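Local coordinates for tungsten-containing formylmethanofuran dehydrogenase 2 subunit C (Methanothermobacter wolfeii, PDB 5T5I), which probably serves as the beta-helical structural subunit of the tungsten enzyme complex that interconverts carbon dioxide and formylmethanofuran in methanogenesis, at residues C[94-99]-C[114-119]; C[132-137]-C[157-162]; C[17-22]-C[76-81]; C[100-105]-C[124-129]; C[149-154]-C[168-173]. One frame throughout, in Å; residues are numbered along the deposited sequence.

Contact 1: C[94-99]-C[114-119]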
# COMPACT_ATOMS: atom_id res chain seq x y z
N VAL C 94 14.93 13.79 -44.70
CA VAL C 94 13.93 14.74 -45.22
C VAL C 94 13.23 15.41 -44.04
O VAL C 94 13.18 14.83 -42.96
CB VAL C 94 12.88 14.11 -46.18
CG1 VAL C 94 13.52 13.55 -47.44
CG2 VAL C 94 12.03 13.05 -45.49
N ASN C 95 12.65 16.60 -44.26
CA ASN C 95 11.89 17.32 -43.24
C ASN C 95 10.41 16.82 -43.29
O ASN C 95 10.16 15.64 -43.59
CB ASN C 95 12.05 18.85 -43.45
CG ASN C 95 11.77 19.70 -42.23
OD1 ASN C 95 10.63 19.86 -41.83
ND2 ASN C 95 12.79 20.21 -41.55
N MET C 96 9.42 17.69 -43.01
CA MET C 96 8.02 17.30 -42.93
C MET C 96 7.35 17.09 -44.28
O MET C 96 7.86 17.53 -45.30
CB MET C 96 7.24 18.38 -42.17
CG MET C 96 7.67 18.58 -40.72
SD MET C 96 7.03 20.15 -40.08
CE MET C 96 7.88 20.23 -38.54
N TYR C 97 6.17 16.45 -44.25
CA TYR C 97 5.26 16.26 -45.40
C TYR C 97 5.78 15.45 -46.57
O TYR C 97 5.30 15.63 -47.69
CB TYR C 97 4.79 17.63 -45.93
CG TYR C 97 4.24 18.56 -44.86
CD1 TYR C 97 3.01 18.30 -44.27
CD2 TYR C 97 4.92 19.71 -44.49
CE1 TYR C 97 2.48 19.16 -43.31
CE2 TYR C 97 4.39 20.58 -43.54
CZ TYR C 97 3.18 20.30 -42.94
OH TYR C 97 2.64 21.14 -42.00
N VAL C 98 6.73 14.52 -46.36
CA VAL C 98 7.23 13.73 -47.49
C VAL C 98 6.09 12.89 -48.07
O VAL C 98 5.36 12.22 -47.32
CB VAL C 98 8.49 12.88 -47.17
CG1 VAL C 98 8.18 11.70 -46.26
CG2 VAL C 98 9.15 12.41 -48.45
N GLY C 99 5.88 13.01 -49.37
CA GLY C 99 4.81 12.29 -50.06
C GLY C 99 3.39 12.62 -49.61
O GLY C 99 2.48 11.83 -49.85
N GLY C 114 10.57 13.74 -41.16
CA GLY C 114 9.87 14.58 -40.19
C GLY C 114 8.42 14.18 -40.05
O GLY C 114 7.98 13.17 -40.62
N SER C 115 7.65 14.98 -39.30
CA SER C 115 6.24 14.72 -39.09
C SER C 115 5.42 14.85 -40.38
O SER C 115 5.85 15.51 -41.32
CB SER C 115 5.66 15.64 -38.02
OG SER C 115 6.34 15.43 -36.79
N TRP C 116 4.26 14.19 -40.42
CA TRP C 116 3.31 14.21 -41.54
C TRP C 116 3.82 13.51 -42.81
O TRP C 116 3.39 13.82 -43.92
CB TRP C 116 2.82 15.64 -41.85
CG TRP C 116 2.00 16.19 -40.72
CD1 TRP C 116 0.77 15.77 -40.32
CD2 TRP C 116 2.40 17.22 -39.80
NE1 TRP C 116 0.38 16.44 -39.19
CE2 TRP C 116 1.35 17.35 -38.85
CE3 TRP C 116 3.52 18.04 -39.68
CZ2 TRP C 116 1.41 18.29 -37.81
CZ3 TRP C 116 3.59 18.94 -38.62
CH2 TRP C 116 2.54 19.06 -37.71
N ALA C 117 4.65 12.47 -42.65
CA ALA C 117 5.10 11.67 -43.79
C ALA C 117 3.86 10.92 -44.29
O ALA C 117 3.18 10.26 -43.50
CB ALA C 117 6.17 10.68 -43.36
N GLY C 118 3.52 11.08 -45.56
CA GLY C 118 2.33 10.44 -46.11
C GLY C 118 1.00 10.96 -45.59
O GLY C 118 -0.01 10.26 -45.68
N GLN C 119 0.95 12.20 -45.07
CA GLN C 119 -0.32 12.80 -44.62
C GLN C 119 -1.30 12.79 -45.80
O GLN C 119 -0.90 13.10 -46.92
CB GLN C 119 -0.09 14.24 -44.16
CG GLN C 119 -1.38 15.01 -43.75
CD GLN C 119 -1.05 16.43 -43.39
OE1 GLN C 119 -0.22 17.07 -44.04
NE2 GLN C 119 -1.61 16.95 -42.30
O HOH W 1 8.03 13.78 -43.66
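The backbone oxygen Asn95 O is gripped twice. Gly114 N comes to it from above the carbonyl plane, 3.1 Å from Asn95 O, and a water donates the second bond. That same water donates to Gly114 O and accepts from Val98 N, so one solvent molecule bridges both turns. Two straighter bonds carry the pairing onward: Tyr97 N to Ser115 O, and Gly118 N to Val98 O at 2.8 Å.

Beside this backbone run two aromatic side chains. Tyr97 and Trp116 both set CG anti to the carbonyl carbon (chi1 -51° and -66°), which sends the rings out in the same direction. The planes are only 13° apart, yet they are slid so far that they barely overlap, with centroids of the Tyr97 ring and the Trp116 six-membered ring 5.5 Å apart. Tyr97 CD1 rests on Trp116 CB at 3.6 Å, and its hydroxyl, bonded to an acidic side chain of another protein chain, lies over the rim of the indole. Met96 SD makes a Met-aromatic contact at the indole edge, 3.9 Å from Trp116 CZ3. Gln119 OE1 meets the Tyr97 ring edge, while its NE2 binds Ser139 O.

With Arg78 in cation-pi contact with Tyr97, and Tyr135 beside Trp116, equivalent positions of successive turns line up, as is characteristic of a parallel beta-helix.

Contact 2: C[132-137]-C[157-162]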
# COMPACT_ATOMS: atom_id res chain seq x y z
N ALA C 132 10.69 7.96 -38.20
CA ALA C 132 9.70 8.95 -38.67
C ALA C 132 9.20 9.74 -37.45
O ALA C 132 9.41 9.31 -36.32
CB ALA C 132 8.54 8.28 -39.40
N GLY C 133 8.61 10.90 -37.69
CA GLY C 133 8.08 11.75 -36.62
C GLY C 133 6.66 11.39 -36.21
O GLY C 133 6.26 10.22 -36.24
N ASP C 134 5.90 12.42 -35.82
CA ASP C 134 4.50 12.25 -35.44
C ASP C 134 3.66 12.26 -36.72
O ASP C 134 4.14 12.69 -37.78
CB ASP C 134 4.04 13.42 -34.54
CG ASP C 134 4.87 13.59 -33.27
OD1 ASP C 134 4.76 12.74 -32.37
OD2 ASP C 134 5.64 14.59 -33.19
N TYR C 135 2.39 11.80 -36.62
CA TYR C 135 1.41 11.89 -37.70
C TYR C 135 1.80 11.19 -39.02
O TYR C 135 1.51 11.72 -40.10
CB TYR C 135 1.05 13.38 -37.96
CG TYR C 135 0.45 14.11 -36.78
CD1 TYR C 135 -0.83 13.80 -36.33
CD2 TYR C 135 1.12 15.14 -36.15
CE1 TYR C 135 -1.39 14.47 -35.24
CE2 TYR C 135 0.57 15.82 -35.07
CZ TYR C 135 -0.69 15.48 -34.62
OH TYR C 135 -1.24 16.16 -33.55
N VAL C 136 2.39 9.99 -38.94
CA VAL C 136 2.67 9.22 -40.15
C VAL C 136 1.28 8.82 -40.69
O VAL C 136 0.48 8.27 -39.93
CB VAL C 136 3.51 7.94 -39.88
CG1 VAL C 136 3.65 7.11 -41.15
CG2 VAL C 136 4.89 8.27 -39.31
N GLY C 137 1.02 9.10 -41.96
CA GLY C 137 -0.24 8.76 -42.60
C GLY C 137 -1.48 9.32 -41.93
O GLY C 137 -2.51 8.64 -41.88
N ASN C 157 11.81 3.69 -35.73
CA ASN C 157 10.72 4.07 -34.82
C ASN C 157 9.90 5.23 -35.36
O ASN C 157 10.36 5.95 -36.25
CB ASN C 157 11.29 4.49 -33.46
CG ASN C 157 12.15 3.42 -32.83
OD1 ASN C 157 11.82 2.23 -32.85
ND2 ASN C 157 13.29 3.81 -32.28
N ALA C 158 8.69 5.42 -34.81
CA ALA C 158 7.82 6.57 -35.11
C ALA C 158 7.28 7.11 -33.78
O ALA C 158 7.45 6.46 -32.74
CB ALA C 158 6.71 6.21 -36.07
N ASP C 159 6.68 8.29 -33.79
CA ASP C 159 6.25 8.94 -32.54
C ASP C 159 4.74 8.84 -32.26
O ASP C 159 4.27 7.72 -32.04
CB ASP C 159 6.77 10.38 -32.52
CG ASP C 159 8.29 10.49 -32.60
OD1 ASP C 159 8.99 9.58 -32.09
OD2 ASP C 159 8.79 11.50 -33.15
N ASN C 160 4.00 9.97 -32.17
CA ASN C 160 2.59 9.94 -31.81
C ASN C 160 1.63 10.00 -32.96
O ASN C 160 1.94 10.57 -34.01
CB ASN C 160 2.25 11.14 -30.90
CG ASN C 160 2.84 11.11 -29.52
OD1 ASN C 160 3.53 10.18 -29.12
ND2 ASN C 160 2.49 12.10 -28.73
N GLU C 161 0.42 9.49 -32.72
CA GLU C 161 -0.73 9.62 -33.59
C GLU C 161 -0.50 9.12 -35.02
O GLU C 161 -0.98 9.74 -35.98
CB GLU C 161 -1.22 11.08 -33.57
CG GLU C 161 -1.63 11.56 -32.18
CD GLU C 161 -2.10 13.00 -32.17
OE1 GLU C 161 -3.28 13.25 -32.51
OE2 GLU C 161 -1.26 13.89 -31.92
N ILE C 162 0.20 7.98 -35.18
CA ILE C 162 0.37 7.44 -36.51
C ILE C 162 -1.02 6.93 -36.96
O ILE C 162 -1.81 6.44 -36.14
CB ILE C 162 1.47 6.33 -36.61
CG1 ILE C 162 1.09 5.05 -35.86
CG2 ILE C 162 2.86 6.84 -36.15
CD1 ILE C 162 1.62 3.84 -36.54
O HOH W 2 10.85 8.49 -33.98
O HOH W 3 8.22 14.09 -33.72
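Tyr135, Glu161 and Asp134 lose more surface here than any of their neighbours, and each brings a polar end to the meeting of two consecutive turns. The side chains of Tyr135 and Glu161 run alongside one another in the same direction, with Glu161 CB against Tyr135 CE1 at 3.8 Å. The carboxylate is turned 57° from the phenol plane, and Tyr135 OH lies 2.8 Å from Glu161 OE2. Each group has a polar partner outside the two segments: Arg141 donates to the hydroxyl, and Glu161 OE1 forms a salt bridge with a basic side chain of another protein chain.

Asp134 acts across the gap as a substitute for a backbone carbonyl. With CG anti to its carbonyl carbon (chi1 -57°), its OD1 accepts from Asn160 N at 2.9 Å, met on the anti side of the carboxylate. The neighbouring main-chain bond runs the other way, Tyr135 N to Asn160 O, at 2.9 Å. Asp134 OD2 is taken by Ser94 of the fwdD subunit and by a water that also donates to Asp159 OD2. Further along the two turns, Val136 CB packs on Ile162 CG2 at 3.9 Å, the side chains pointing the same way.

Asp134 OD1 and Asp159 OD2 are just 4.3 Å apart. Two like charges so close would tend to raise each other's proton affinity, but the shared water and the donors from the backbone and from fwdD probably offset much of that cost.

Contact 3: C[17-22]-C[76-81]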
# COMPACT_ATOMS: atom_id res chain seq x y z
N GLU C 17 10.69 24.74 -48.93
CA GLU C 17 9.45 24.00 -49.20
C GLU C 17 9.51 23.71 -50.69
O GLU C 17 9.56 24.64 -51.48
CB GLU C 17 8.17 24.77 -48.86
CG GLU C 17 8.07 25.18 -47.40
CD GLU C 17 6.66 25.40 -46.88
OE1 GLU C 17 6.53 25.91 -45.74
OE2 GLU C 17 5.69 25.03 -47.58
N ALA C 18 9.57 22.43 -51.06
CA ALA C 18 9.76 22.05 -52.46
C ALA C 18 8.74 21.02 -52.97
O ALA C 18 9.13 19.95 -53.46
CB ALA C 18 11.18 21.56 -52.65
N PRO C 19 7.44 21.36 -52.96
CA PRO C 19 6.43 20.44 -53.52
C PRO C 19 6.60 20.16 -55.02
O PRO C 19 6.12 19.13 -55.50
CB PRO C 19 5.10 21.15 -53.21
CG PRO C 19 5.47 22.61 -53.15
CD PRO C 19 6.80 22.60 -52.46
N ASN C 20 7.32 21.04 -55.75
CA ASN C 20 7.59 20.83 -57.18
C ASN C 20 8.66 19.75 -57.43
O ASN C 20 8.86 19.39 -58.59
CB ASN C 20 7.95 22.14 -57.88
CG ASN C 20 6.76 23.06 -58.08
OD1 ASN C 20 5.63 22.61 -58.23
ND2 ASN C 20 7.01 24.35 -58.22
N ILE C 21 9.34 19.22 -56.38
CA ILE C 21 10.26 18.10 -56.57
C ILE C 21 9.41 16.84 -56.64
O ILE C 21 9.08 16.23 -55.62
CB ILE C 21 11.38 18.00 -55.51
CG1 ILE C 21 12.28 19.25 -55.58
CG2 ILE C 21 12.25 16.72 -55.76
CD1 ILE C 21 13.32 19.38 -54.45
N LYS C 22 9.00 16.49 -57.85
CA LYS C 22 8.22 15.29 -58.11
C LYS C 22 8.27 14.93 -59.60
O LYS C 22 8.37 15.83 -60.43
CB LYS C 22 6.77 15.41 -57.64
CG LYS C 22 5.98 16.61 -58.13
CD LYS C 22 4.50 16.43 -57.80
CE LYS C 22 3.63 17.67 -57.87
NZ LYS C 22 3.58 18.40 -56.58
N THR C 76 14.29 20.31 -46.01
CA THR C 76 13.45 20.45 -47.21
C THR C 76 12.14 19.73 -46.97
O THR C 76 12.12 18.51 -46.74
CB THR C 76 14.17 19.97 -48.47
OG1 THR C 76 15.43 20.63 -48.55
CG2 THR C 76 13.37 20.26 -49.74
N LYS C 77 11.05 20.51 -47.03
CA LYS C 77 9.68 20.05 -46.78
C LYS C 77 8.93 19.77 -48.08
O LYS C 77 9.25 20.32 -49.12
CB LYS C 77 8.91 21.15 -46.00
CG LYS C 77 9.50 21.48 -44.64
CD LYS C 77 8.83 22.69 -43.99
CE LYS C 77 9.36 22.93 -42.59
NZ LYS C 77 8.76 24.14 -41.98
N ARG C 78 7.90 18.91 -47.98
CA ARG C 78 6.92 18.59 -49.03
C ARG C 78 7.49 17.88 -50.28
O ARG C 78 6.85 17.90 -51.32
CB ARG C 78 6.15 19.86 -49.44
CG ARG C 78 5.47 20.55 -48.26
CD ARG C 78 4.62 21.73 -48.66
NE ARG C 78 4.01 22.36 -47.49
CZ ARG C 78 2.91 21.96 -46.85
NH1 ARG C 78 2.48 22.62 -45.80
NH2 ARG C 78 2.25 20.88 -47.26
N ILE C 79 8.64 17.19 -50.16
CA ILE C 79 9.21 16.45 -51.30
C ILE C 79 8.21 15.36 -51.72
O ILE C 79 7.71 14.63 -50.87
CB ILE C 79 10.61 15.86 -50.96
CG1 ILE C 79 11.66 16.99 -50.78
CG2 ILE C 79 11.08 14.86 -52.03
CD1 ILE C 79 12.90 16.57 -50.03
N GLY C 80 7.91 15.30 -53.01
CA GLY C 80 7.00 14.31 -53.57
C GLY C 80 5.52 14.54 -53.31
O GLY C 80 4.70 13.67 -53.61
N GLN C 81 5.15 15.73 -52.79
CA GLN C 81 3.76 16.05 -52.46
C GLN C 81 2.83 15.87 -53.67
O GLN C 81 3.11 16.42 -54.72
CB GLN C 81 3.64 17.49 -51.94
CG GLN C 81 2.22 17.88 -51.52
CD GLN C 81 2.23 19.16 -50.73
OE1 GLN C 81 2.61 19.17 -49.56
NE2 GLN C 81 1.87 20.26 -51.36
O HOH W 4 4.35 24.46 -44.71
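This contact joins the N-terminal part of the chain to an early turn of the beta-helix: the loop that leaves strand 16-17 lies along the turn that follows strand 76-77. Glu17 and Lys77 form a parallel beta bridge, and Ala18 N donates an almost straight bond to Lys77 O at 2.9 Å. Further along, Gly80 N meets Ile21 O, and Pro19 CA makes a CA-H...O contact with Arg78 O at 3.4 Å.

Two cationic side chains fasten the ends. Lys22 has CG in the crowded position between backbone N and carbonyl carbon (chi1 53°), and its chain then bends at the last torsion to bring NZ to two carbonyls. It reaches Gln81 O at 2.8 Å and, within its own loop, Pro19 O at 2.9 Å.

At the other end, Arg78 and Glu17 run side by side. Glu17 OE2 forms a salt bridge with Arg78 NE and has a second cationic partner, a basic side chain of another protein chain. A water links Glu17 OE1 to Arg78 NH1. The guanidinium is thus held at its edge by three partners, the last being Gln81 OE1, which offers an in-plane lone pair to Arg78 NH2 at 2.9 Å.

Contact 4: C[100-105]-C[124-129]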
# COMPACT_ATOMS: atom_id res chain seq x y z
N ALA C 100 3.18 13.79 -48.98
CA ALA C 100 1.84 14.18 -48.51
C ALA C 100 0.84 14.21 -49.69
O ALA C 100 1.13 14.81 -50.72
CB ALA C 100 1.88 15.55 -47.83
N GLY C 101 -0.27 13.50 -49.55
CA GLY C 101 -1.29 13.45 -50.59
C GLY C 101 -0.92 12.71 -51.87
O GLY C 101 -1.64 12.82 -52.85
N MET C 102 0.16 11.91 -51.87
CA MET C 102 0.56 11.19 -53.09
C MET C 102 -0.50 10.16 -53.52
O MET C 102 -1.21 9.61 -52.69
CB MET C 102 1.97 10.58 -52.98
CG MET C 102 2.11 9.42 -52.03
SD MET C 102 3.84 8.85 -51.95
CE MET C 102 3.92 7.86 -53.36
N LYS C 103 -0.64 10.01 -54.85
CA LYS C 103 -1.63 9.13 -55.50
C LYS C 103 -1.03 7.85 -56.10
O LYS C 103 -1.75 6.87 -56.26
CB LYS C 103 -2.39 9.92 -56.59
CG LYS C 103 -3.33 10.98 -56.03
CD LYS C 103 -3.43 12.22 -56.91
CE LYS C 103 -2.29 13.19 -56.63
NZ LYS C 103 -2.27 14.37 -57.56
N GLY C 104 0.27 7.86 -56.41
CA GLY C 104 0.96 6.71 -56.97
C GLY C 104 2.46 6.91 -57.03
O GLY C 104 2.96 7.97 -56.64
N GLY C 105 3.17 5.91 -57.52
CA GLY C 105 4.63 5.94 -57.57
C GLY C 105 5.23 5.50 -56.25
O GLY C 105 4.52 4.97 -55.38
N GLY C 124 0.09 4.50 -53.85
CA GLY C 124 1.53 4.38 -54.01
C GLY C 124 2.20 3.85 -52.76
O GLY C 124 1.56 3.20 -51.92
N GLU C 125 3.51 4.11 -52.63
CA GLU C 125 4.32 3.59 -51.53
C GLU C 125 5.32 4.59 -51.03
O GLU C 125 5.94 5.29 -51.82
CB GLU C 125 5.13 2.35 -51.98
CG GLU C 125 4.34 1.14 -52.45
CD GLU C 125 5.20 0.15 -53.22
OE1 GLU C 125 5.94 -0.63 -52.58
OE2 GLU C 125 5.20 0.23 -54.46
N ILE C 126 5.54 4.60 -49.72
CA ILE C 126 6.56 5.39 -49.03
C ILE C 126 7.34 4.39 -48.18
O ILE C 126 6.73 3.60 -47.46
CB ILE C 126 5.98 6.51 -48.14
CG1 ILE C 126 5.23 7.55 -49.01
CG2 ILE C 126 7.10 7.20 -47.31
CD1 ILE C 126 4.42 8.57 -48.23
N GLU C 127 8.67 4.42 -48.26
CA GLU C 127 9.53 3.55 -47.47
C GLU C 127 10.59 4.41 -46.80
O GLU C 127 11.33 5.10 -47.49
CB GLU C 127 10.17 2.46 -48.35
CG GLU C 127 10.90 1.41 -47.53
CD GLU C 127 11.17 0.11 -48.25
OE1 GLU C 127 11.33 0.12 -49.49
OE2 GLU C 127 11.23 -0.94 -47.56
N ILE C 128 10.62 4.44 -45.45
CA ILE C 128 11.57 5.24 -44.67
C ILE C 128 12.48 4.25 -43.96
O ILE C 128 12.00 3.46 -43.15
CB ILE C 128 10.82 6.18 -43.69
CG1 ILE C 128 9.97 7.22 -44.49
CG2 ILE C 128 11.78 6.92 -42.75
CD1 ILE C 128 8.78 7.77 -43.75
N LEU C 129 13.78 4.24 -44.30
CA LEU C 129 14.72 3.28 -43.71
C LEU C 129 15.16 3.67 -42.28
O LEU C 129 15.57 2.78 -41.52
CB LEU C 129 15.93 3.00 -44.62
CG LEU C 129 15.63 2.64 -46.08
CD1 LEU C 129 16.91 2.30 -46.83
CD2 LEU C 129 14.67 1.46 -46.19
O HOH W 5 4.13 2.22 -56.01
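Met102 and the glycines after it meet Gly124 and the strand it leads into at a corner of the beta-helix, where two successive coils each pass through a Gly-Gly pair before entering a strand. The recurrence of glycines at the corners fits a parallel beta-helix, probably like that of the C-terminal domain of glutamate synthase.

A single direct hydrogen bond spans the contact. Glu125 N donates to Gly105 O at 3.1 Å, and so begins the pairing of strands 106-109 and 125-128.

Close backbone packing makes up the second kind of interaction. Gly104 CA and Gly124 CA are 3.8 Å apart, and Gly105 O approaches Gly124 CA to 3.3 Å. The direction a side chain on Gly124 would take is already filled by the backbone of Gly104 and Gly105, so the main chains nest directly on each other, although the touching parts run at 97° to one another.

Apolar contact lies on the inner side of the corner. Met102 carries CG between its backbone N and carbonyl carbon (chi1 70°), then folds at chi3 (-81°), which turns the methyl back over the start of the strand. Its sulfur lies across the Ile126 side chain, 3.5 Å from Ile126 CG1. Met83 of the preceding coil and Ile107 of the strand that follows also pack on this methionine. The methyl itself rests near a backbone oxygen, Met102 CE being 3.6 Å from Glu125 O.

On the outer side, solvent joins the polar atoms: one water donates both to Gly105 O, at 2.8 Å, and to Glu125 OE2, at 2.7 Å.

Contact 5: C[149-154]-C[168-173]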
# COMPACT_ATOMS: atom_id res chain seq x y z
N GLY C 149 -5.63 5.32 -48.92
CA GLY C 149 -4.94 4.24 -49.61
C GLY C 149 -3.44 4.48 -49.65
O GLY C 149 -2.97 5.54 -49.25
N GLY C 150 -2.72 3.48 -50.13
CA GLY C 150 -1.26 3.47 -50.18
C GLY C 150 -0.67 2.68 -49.03
O GLY C 150 -1.40 2.26 -48.12
N THR C 151 0.65 2.43 -49.09
CA THR C 151 1.39 1.71 -48.05
C THR C 151 2.56 2.58 -47.56
O THR C 151 3.31 3.12 -48.37
CB THR C 151 1.93 0.36 -48.55
OG1 THR C 151 0.85 -0.40 -49.07
CG2 THR C 151 2.61 -0.44 -47.43
N ILE C 152 2.72 2.69 -46.25
CA ILE C 152 3.84 3.40 -45.64
C ILE C 152 4.57 2.39 -44.77
O ILE C 152 3.94 1.76 -43.92
CB ILE C 152 3.40 4.63 -44.79
CG1 ILE C 152 2.52 5.59 -45.62
CG2 ILE C 152 4.66 5.37 -44.24
CD1 ILE C 152 1.78 6.61 -44.81
N THR C 153 5.88 2.24 -44.97
CA THR C 153 6.73 1.35 -44.17
C THR C 153 7.86 2.19 -43.55
O THR C 153 8.58 2.87 -44.27
CB THR C 153 7.31 0.19 -44.99
OG1 THR C 153 6.25 -0.47 -45.67
CG2 THR C 153 8.05 -0.82 -44.12
N VAL C 154 7.99 2.16 -42.22
CA VAL C 154 9.05 2.85 -41.47
C VAL C 154 9.89 1.74 -40.83
O VAL C 154 9.35 0.98 -40.03
CB VAL C 154 8.46 3.81 -40.40
CG1 VAL C 154 9.56 4.45 -39.55
CG2 VAL C 154 7.59 4.88 -41.04
N GLY C 168 -8.32 3.86 -44.73
CA GLY C 168 -7.84 2.92 -45.75
C GLY C 168 -6.32 2.92 -45.84
O GLY C 168 -5.66 3.78 -45.26
N GLY C 169 -5.79 1.98 -46.59
CA GLY C 169 -4.35 1.84 -46.76
C GLY C 169 -3.71 1.03 -45.66
O GLY C 169 -4.40 0.37 -44.87
N LYS C 170 -2.39 1.09 -45.59
CA LYS C 170 -1.63 0.28 -44.64
C LYS C 170 -0.39 1.00 -44.13
O LYS C 170 0.35 1.60 -44.91
CB LYS C 170 -1.21 -1.01 -45.36
CG LYS C 170 -0.50 -2.02 -44.49
CD LYS C 170 -0.52 -3.42 -45.10
CE LYS C 170 0.25 -3.54 -46.40
NZ LYS C 170 0.12 -4.90 -47.00
N ILE C 171 -0.13 0.90 -42.81
CA ILE C 171 1.06 1.48 -42.18
C ILE C 171 1.78 0.36 -41.42
O ILE C 171 1.17 -0.30 -40.58
CB ILE C 171 0.73 2.66 -41.25
CG1 ILE C 171 0.07 3.82 -42.03
CG2 ILE C 171 2.01 3.15 -40.52
CD1 ILE C 171 -0.56 4.92 -41.15
N ILE C 172 3.08 0.19 -41.69
CA ILE C 172 3.90 -0.79 -40.99
C ILE C 172 5.06 -0.05 -40.30
O ILE C 172 5.82 0.64 -40.97
CB ILE C 172 4.43 -1.90 -41.95
CG1 ILE C 172 3.26 -2.69 -42.58
CG2 ILE C 172 5.39 -2.85 -41.21
CD1 ILE C 172 3.64 -3.58 -43.74
N ILE C 173 5.17 -0.18 -38.97
CA ILE C 173 6.29 0.38 -38.20
C ILE C 173 7.09 -0.83 -37.73
O ILE C 173 6.57 -1.63 -36.95
CB ILE C 173 5.84 1.26 -36.98
CG1 ILE C 173 4.77 2.29 -37.37
CG2 ILE C 173 7.06 1.94 -36.31
CD1 ILE C 173 5.13 3.28 -38.47
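Strands 151-154 and 170-173 run parallel, their axes 4.8 Å apart at closest approach and only 6° out of line, and residue pairs with residue in unbroken register from Thr151 with Lys170 to Val154 with Ile173. Four main-chain bonds zip them together in alternating directions: Lys170 N to Gly150 O, Ile152 N to Lys170 O, Ile172 N to Ile152 O and Val154 N to Ile172 O, this last at 2.9 Å. The CA atoms of Thr151, Ile171 and Thr153 add CA-H...O contacts, the nearest with Thr151 CA 3.3 Å from Lys170 O. Before the strands, Gly149 CA and Gly169 CA sit 3.8 Å apart, so the two coils are already in contact at the corner.

Exact register stacks side chains of like position. On the inward face Ile152 lies against Ile171, and Val154 against Ile173. Ile173 bends at its second torsion (chi2 -58°), where Ile152, Ile171 and Ile172 are extended, and this folds its CD1 towards the partner strand, 3.9 Å from Val154 CB. Met121, Val136 and Met147 pack around Ile152 in the same core. The other face carries Thr151, Thr153, Lys170 and Ile172. There Lys170 runs alongside Thr151, with Lys170 CE 4.0 Å from Thr151 CG2, before its amine goes on to a salt bridge with Glu236.

The chemistry is therefore divided by face: the inward face is wholly aliphatic, whereas the outward one mixes threonines and a lysine with Ile172, while the strand backbones satisfy one another coil by coil.

Overall arrangement
Contacts 3, 1 and 2 follow one another along the axis of the beta-helix on one flank of the solenoid. Contact 1 has its centre 10 Å from each of the other two, whereas contacts 2 and 3, 19 Å apart between centres, do not touch. Backbone bonds such as Met96 O with Arg78 N and Trp116 N with Asp134 O join these steps. Contacts 4 and 5, with centres 9 Å apart, share neighbouring strands 125-128 and 151-154, and the side chain of Ile152 reaches back to contacts 1 and 2. The calcium ion, bound by Ser139, Tyr140 and Asp143, lies about 7 Å from the Tyr135 side chain and about 8 Å from that of Gln119.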